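Local coordinates for DUF3194 domain-containing protein (Thermococcus onnurineus, PDB 3UEB) that is of unknown function, a small archaeal alpha and beta protein of the UPF0440 family that assembles as a pair of identical chains, at residues A[26-37]-A[86-95]. Sequence-based numbering, arbitrary orientation.
Sequences IGELAQETIIDY and EAVERAYEIV
Y37 lays one face of its ring over the backbone of A87, a CH-pi contact with A87 CA 4.0 Å from the ring centroid. This is helix-helix packing in an alpha and beta fold. Segments 26-37 and 86-95, on helices 20-41 and 80-104, run roughly antiparallel, their axes at 140°, beside a three-stranded antiparallel sheet. The axes of these segments come within 8.4 Å, and the small residues A30, A87 and A91 line the interface. With CG anti to the backbone N (chi1 -157°), the Y37 ring reaches across to E86 and R90. Its hydroxyl donates to the anti lone pair of E86 OE1, 3.2 Å from Y37 OH. The R90 guanidinium stands at the ring edge, its plane 81° from the ring, with R90 CZ 3.6 Å from Y37 CE1. An alanine in place of Y37 would probably leave E86 OE1 without this donor and open a gap over A87. I34 packs between A87 and A91, its CG1 3.9 Å from A91 CB. Farther along, V95 fits against I26 and A30, and L29 lies against I94 CG2. I26 also touches K98 and L99 of helix 80-104. T33 OG1 and T33 N both bond to L29 O, from opposite faces of its carbonyl plane. The hydroxyl bond helps fix the T33 rotamer and points the methyl at I94. There T33 CG2 and I94 CD1 meet tip to tip at a tight 3.3 Å.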
ATOM      1  N   ILE A  26       8.405  -7.575  -0.425  1.00 25.92           N
ATOM      2  CA  ILE A  26       9.237  -6.491   0.075  1.00 24.56           C
ATOM      3  C   ILE A  26       8.523  -5.152  -0.068  1.00 24.09           C
ATOM      4  O   ILE A  26       8.605  -4.299   0.813  1.00 25.26           O
ATOM      5  CB  ILE A  26      10.591  -6.433  -0.669  1.00 25.19           C
ATOM      6  CG1 ILE A  26      11.410  -7.682  -0.338  1.00 24.35           C
ATOM      7  CG2 ILE A  26      11.357  -5.165  -0.275  1.00 23.76           C
ATOM      8  CD1 ILE A  26      11.739  -7.826   1.138  1.00 23.41           C
ATOM      9  N   GLY A  27       7.821  -4.975  -1.181  1.00 23.34           N
ATOM     10  CA  GLY A  27       7.084  -3.747  -1.398  1.00 24.86           C
ATOM     11  C   GLY A  27       6.091  -3.575  -0.262  1.00 24.90           C
ATOM     12  O   GLY A  27       5.936  -2.479   0.279  1.00 23.32           O
ATOM     13  N   GLU A  28       5.423  -4.667   0.103  1.00 23.56           N
ATOM     14  CA  GLU A  28       4.450  -4.637   1.187  1.00 23.42           C
ATOM     15  C   GLU A  28       5.141  -4.372   2.526  1.00 22.51           C
ATOM     16  O   GLU A  28       4.652  -3.592   3.342  1.00 22.06           O
ATOM     17  CB  GLU A  28       3.689  -5.966   1.252  1.00 22.64           C
ATOM     18  CG  GLU A  28       2.739  -6.204   0.093  1.00 24.96           C
ATOM     19  CD  GLU A  28       2.090  -7.582   0.138  1.00 26.25           C
ATOM     20  OE1 GLU A  28       1.232  -7.864  -0.722  1.00 27.74           O
ATOM     21  OE2 GLU A  28       2.439  -8.383   1.028  1.00 27.39           O
ATOM     22  N   LEU A  29       6.277  -5.023   2.750  1.00 21.02           N
ATOM     23  CA  LEU A  29       7.015  -4.837   3.999  1.00 21.65           C
ATOM     24  C   LEU A  29       7.420  -3.369   4.160  1.00 21.81           C
ATOM     25  O   LEU A  29       7.278  -2.778   5.238  1.00 22.72           O
ATOM     26  CB  LEU A  29       8.262  -5.727   4.013  1.00 19.73           C
ATOM     27  CG  LEU A  29       9.148  -5.671   5.263  1.00 24.18           C
ATOM     28  CD1 LEU A  29       8.318  -5.992   6.511  1.00 23.93           C
ATOM     29  CD2 LEU A  29      10.304  -6.664   5.124  1.00 22.39           C
ATOM     30  N   ALA A  30       7.907  -2.787   3.072  1.00 21.43           N
ATOM     31  CA  ALA A  30       8.348  -1.398   3.058  1.00 22.54           C
ATOM     32  C   ALA A  30       7.209  -0.438   3.369  1.00 22.88           C
ATOM     33  O   ALA A  30       7.283   0.338   4.320  1.00 21.20           O
ATOM     34  CB  ALA A  30       8.944  -1.065   1.694  1.00 20.93           C
ATOM     35  N   GLN A  31       6.156  -0.506   2.557  1.00 24.16           N
ATOM     36  CA  GLN A  31       4.993   0.357   2.709  1.00 24.58           C
ATOM     37  C   GLN A  31       4.368   0.290   4.095  1.00 25.44           C
ATOM     38  O   GLN A  31       4.062   1.317   4.702  1.00 24.46           O
ATOM     39  CB  GLN A  31       3.928  -0.006   1.677  1.00 26.23           C
ATOM     40  CG  GLN A  31       2.652   0.820   1.816  1.00 25.22           C
ATOM     41  CD  GLN A  31       1.418   0.054   1.401  1.00 24.38           C
ATOM     42  OE1 GLN A  31       1.278  -1.125   1.718  1.00 23.76           O
ATOM     43  NE2 GLN A  31       0.502   0.726   0.710  1.00 21.83           N
ATOM     44  N   GLU A  32       4.177  -0.927   4.588  1.00 25.36           N
ATOM     45  CA  GLU A  32       3.564  -1.132   5.890  1.00 26.40           C
ATOM     46  C   GLU A  32       4.482  -0.749   7.048  1.00 26.83           C
ATOM     47  O   GLU A  32       4.013  -0.368   8.117  1.00 26.27           O
ATOM     48  CB  GLU A  32       3.076  -2.583   5.988  1.00 28.11           C
ATOM     49  CG  GLU A  32       2.120  -2.906   4.832  1.00 29.63           C
ATOM     50  CD  GLU A  32       1.637  -4.343   4.807  1.00 33.00           C
ATOM     51  OE1 GLU A  32       2.199  -5.177   5.551  1.00 29.17           O
ATOM     52  OE2 GLU A  32       0.695  -4.629   4.025  1.00 34.51           O
ATOM     53  N   THR A  33       5.791  -0.843   6.842  1.00 27.20           N
ATOM     54  CA  THR A  33       6.717  -0.432   7.890  1.00 24.94           C
ATOM     55  C   THR A  33       6.517   1.079   8.047  1.00 24.04           C
ATOM     56  O   THR A  33       6.499   1.605   9.153  1.00 24.08           O
ATOM     57  CB  THR A  33       8.192  -0.711   7.493  1.00 24.61           C
ATOM     58  OG1 THR A  33       8.413  -2.131   7.442  1.00 25.14           O
ATOM     59  CG2 THR A  33       9.153  -0.080   8.501  1.00 22.24           C
ATOM     60  N   ILE A  34       6.353   1.766   6.924  1.00 23.29           N
ATOM     61  CA  ILE A  34       6.158   3.210   6.934  1.00 23.14           C
ATOM     62  C   ILE A  34       4.820   3.597   7.570  1.00 24.56           C
ATOM     63  O   ILE A  34       4.752   4.562   8.333  1.00 26.47           O
ATOM     64  CB  ILE A  34       6.251   3.778   5.503  1.00 21.53           C
ATOM     65  CG1 ILE A  34       7.678   3.583   4.976  1.00 19.65           C
ATOM     66  CG2 ILE A  34       5.869   5.256   5.494  1.00 22.32           C
ATOM     67  CD1 ILE A  34       7.888   4.001   3.530  1.00 12.41           C
ATOM     68  N   ILE A  35       3.764   2.843   7.264  1.00 24.66           N
ATOM     69  CA  ILE A  35       2.439   3.118   7.827  1.00 24.81           C
ATOM     70  C   ILE A  35       2.482   2.896   9.339  1.00 25.04           C
ATOM     71  O   ILE A  35       1.999   3.720  10.121  1.00 23.71           O
ATOM     72  CB  ILE A  35       1.356   2.184   7.225  1.00 25.25           C
ATOM     73  CG1 ILE A  35       1.241   2.420   5.723  1.00 26.41           C
ATOM     74  CG2 ILE A  35       0.004   2.433   7.894  1.00 24.57           C
ATOM     75  CD1 ILE A  35       0.405   1.365   5.009  1.00 29.26           C
ATOM     76  N   ASP A  36       3.053   1.770   9.744  1.00 24.74           N
ATOM     77  CA  ASP A  36       3.162   1.459  11.160  1.00 25.25           C
ATOM     78  C   ASP A  36       3.899   2.576  11.882  1.00 23.74           C
ATOM     79  O   ASP A  36       3.455   3.052  12.924  1.00 24.71           O
ATOM     80  CB  ASP A  36       3.916   0.139  11.371  1.00 27.25           C
ATOM     81  CG  ASP A  36       3.091  -1.073  10.983  1.00 29.58           C
ATOM     82  OD1 ASP A  36       1.883  -0.901  10.708  1.00 29.27           O
ATOM     83  OD2 ASP A  36       3.648  -2.193  10.960  1.00 29.60           O
ATOM     84  N   TYR A  37       5.024   3.000  11.315  1.00 21.49           N
ATOM     85  CA  TYR A  37       5.819   4.044  11.938  1.00 20.39           C
ATOM     86  C   TYR A  37       5.029   5.322  12.169  1.00 19.16           C
ATOM     87  O   TYR A  37       5.105   5.911  13.236  1.00 19.68           O
ATOM     88  CB  TYR A  37       7.044   4.375  11.096  1.00 20.68           C
ATOM     89  CG  TYR A  37       8.139   5.009  11.910  1.00 21.31           C
ATOM     90  CD1 TYR A  37       9.095   4.221  12.550  1.00 23.58           C
ATOM     91  CD2 TYR A  37       8.209   6.390  12.065  1.00 22.27           C
ATOM     92  CE1 TYR A  37      10.099   4.795  13.324  1.00 25.93           C
ATOM     93  CE2 TYR A  37       9.206   6.975  12.842  1.00 23.16           C
ATOM     94  CZ  TYR A  37      10.145   6.169  13.467  1.00 26.06           C
ATOM     95  OH  TYR A  37      11.133   6.729  14.242  1.00 31.05           O
ATOM     96  N   GLU A  86      12.390   9.511   9.195  1.00 23.00           N
ATOM     97  CA  GLU A  86      12.567   8.430  10.155  1.00 22.55           C
ATOM     98  C   GLU A  86      11.811   7.171   9.730  1.00 22.67           C
ATOM     99  O   GLU A  86      12.333   6.060   9.835  1.00 21.58           O
ATOM    100  CB  GLU A  86      12.088   8.879  11.534  1.00 26.47           C
ATOM    101  CG  GLU A  86      13.161   9.555  12.360  1.00 31.07           C
ATOM    102  CD  GLU A  86      12.587  10.367  13.502  1.00 35.67           C
ATOM    103  OE1 GLU A  86      11.689   9.861  14.213  1.00 38.12           O
ATOM    104  OE2 GLU A  86      13.041  11.514  13.688  1.00 35.59           O
ATOM    105  N   ALA A  87      10.580   7.347   9.254  1.00 21.45           N
ATOM    106  CA  ALA A  87       9.773   6.214   8.813  1.00 22.55           C
ATOM    107  C   ALA A  87      10.475   5.473   7.683  1.00 21.81           C
ATOM    108  O   ALA A  87      10.528   4.244   7.681  1.00 22.77           O
ATOM    109  CB  ALA A  87       8.402   6.689   8.341  1.00 22.12           C
ATOM    110  N   VAL A  88      11.005   6.235   6.729  1.00 21.55           N
ATOM    111  CA  VAL A  88      11.705   5.683   5.572  1.00 22.30           C
ATOM    112  C   VAL A  88      12.991   4.952   5.972  1.00 23.87           C
ATOM    113  O   VAL A  88      13.235   3.831   5.526  1.00 24.17           O
ATOM    114  CB  VAL A  88      12.029   6.807   4.545  1.00 22.94           C
ATOM    115  CG1 VAL A  88      12.942   6.286   3.414  1.00 21.32           C
ATOM    116  CG2 VAL A  88      10.732   7.339   3.963  1.00 21.73           C
ATOM    117  N   GLU A  89      13.813   5.581   6.806  1.00 25.51           N
ATOM    118  CA  GLU A  89      15.050   4.938   7.248  1.00 26.50           C
ATOM    119  C   GLU A  89      14.716   3.617   7.951  1.00 25.28           C
ATOM    120  O   GLU A  89      15.389   2.610   7.746  1.00 24.58           O
ATOM    121  CB  GLU A  89      15.834   5.867   8.184  1.00 28.02           C
ATOM    122  CG  GLU A  89      16.483   7.055   7.467  1.00 33.58           C
ATOM    123  CD  GLU A  89      17.559   6.635   6.465  1.00 36.01           C
ATOM    124  OE1 GLU A  89      17.537   7.139   5.317  1.00 36.97           O
ATOM    125  OE2 GLU A  89      18.428   5.809   6.826  1.00 35.65           O
ATOM    126  N   ARG A  90      13.671   3.622   8.775  1.00 25.18           N
ATOM    127  CA  ARG A  90      13.260   2.405   9.468  1.00 25.88           C
ATOM    128  C   ARG A  90      12.913   1.341   8.434  1.00 24.01           C
ATOM    129  O   ARG A  90      13.251   0.173   8.604  1.00 24.19           O
ATOM    130  CB  ARG A  90      12.038   2.664  10.356  1.00 28.37           C
ATOM    131  CG  ARG A  90      11.517   1.418  11.066  1.00 32.13           C
ATOM    132  CD  ARG A  90      12.594   0.809  11.957  1.00 37.00           C
ATOM    133  NE  ARG A  90      13.001   1.727  13.017  1.00 41.63           N
ATOM    134  CZ  ARG A  90      12.280   1.981  14.107  1.00 43.59           C
ATOM    135  NH1 ARG A  90      11.109   1.380  14.284  1.00 44.67           N
ATOM    136  NH2 ARG A  90      12.725   2.840  15.020  1.00 43.02           N
ATOM    137  N   ALA A  91      12.238   1.757   7.363  1.00 22.38           N
ATOM    138  CA  ALA A  91      11.851   0.842   6.295  1.00 22.58           C
ATOM    139  C   ALA A  91      13.093   0.186   5.680  1.00 22.28           C
ATOM    140  O   ALA A  91      13.152  -1.027   5.566  1.00 21.87           O
ATOM    141  CB  ALA A  91      11.055   1.585   5.230  1.00 22.57           C
ATOM    142  N   TYR A  92      14.082   0.987   5.293  1.00 21.35           N
ATOM    143  CA  TYR A  92      15.323   0.446   4.721  1.00 22.82           C
ATOM    144  C   TYR A  92      15.939  -0.607   5.648  1.00 24.18           C
ATOM    145  O   TYR A  92      16.320  -1.696   5.210  1.00 23.26           O
ATOM    146  CB  TYR A  92      16.351   1.565   4.521  1.00 20.40           C
ATOM    147  CG  TYR A  92      15.979   2.597   3.482  1.00 17.83           C
ATOM    148  CD1 TYR A  92      16.366   3.924   3.632  1.00 18.20           C
ATOM    149  CD2 TYR A  92      15.262   2.249   2.343  1.00 19.85           C
ATOM    150  CE1 TYR A  92      16.047   4.887   2.674  1.00 18.31           C
ATOM    151  CE2 TYR A  92      14.935   3.204   1.374  1.00 20.54           C
ATOM    152  CZ  TYR A  92      15.332   4.520   1.552  1.00 19.61           C
ATOM    153  OH  TYR A  92      14.997   5.471   0.618  1.00 20.85           O
ATOM    154  N   GLU A  93      16.040  -0.262   6.929  1.00 24.96           N
ATOM    155  CA  GLU A  93      16.614  -1.152   7.932  1.00 25.91           C
ATOM    156  C   GLU A  93      15.882  -2.483   8.011  1.00 24.53           C
ATOM    157  O   GLU A  93      16.497  -3.547   8.114  1.00 21.94           O
ATOM    158  CB  GLU A  93      16.573  -0.495   9.312  1.00 28.92           C
ATOM    159  CG  GLU A  93      17.343  -1.270  10.365  1.00 36.92           C
ATOM    160  CD  GLU A  93      16.941  -0.916  11.788  1.00 42.73           C
ATOM    161  OE1 GLU A  93      17.701  -1.275  12.716  1.00 44.78           O
ATOM    162  OE2 GLU A  93      15.870  -0.292  11.985  1.00 45.66           O
ATOM    163  N   ILE A  94      14.560  -2.417   7.976  1.00 24.53           N
ATOM    164  CA  ILE A  94      13.749  -3.617   8.063  1.00 24.00           C
ATOM    165  C   ILE A  94      13.817  -4.382   6.752  1.00 24.75           C
ATOM    166  O   ILE A  94      13.895  -5.614   6.752  1.00 25.98           O
ATOM    167  CB  ILE A  94      12.295  -3.249   8.440  1.00 25.33           C
ATOM    168  CG1 ILE A  94      12.280  -2.742   9.888  1.00 25.82           C
ATOM    169  CG2 ILE A  94      11.371  -4.443   8.269  1.00 25.26           C
ATOM    170  CD1 ILE A  94      11.005  -2.062  10.295  1.00 30.00           C
ATOM    171  N   VAL A  95      13.822  -3.665   5.633  1.00 22.30           N
ATOM    172  CA  VAL A  95      13.905  -4.334   4.345  1.00 22.06           C
ATOM    173  C   VAL A  95      15.256  -5.049   4.215  1.00 21.77           C
ATOM    174  O   VAL A  95      15.313  -6.205   3.792  1.00 19.58           O
ATOM    175  CB  VAL A  95      13.726  -3.339   3.168  1.00 22.60           C
ATOM    176  CG1 VAL A  95      14.105  -4.010   1.856  1.00 18.84           C
ATOM    177  CG2 VAL A  95      12.273  -2.879   3.091  1.00 23.26           C
TER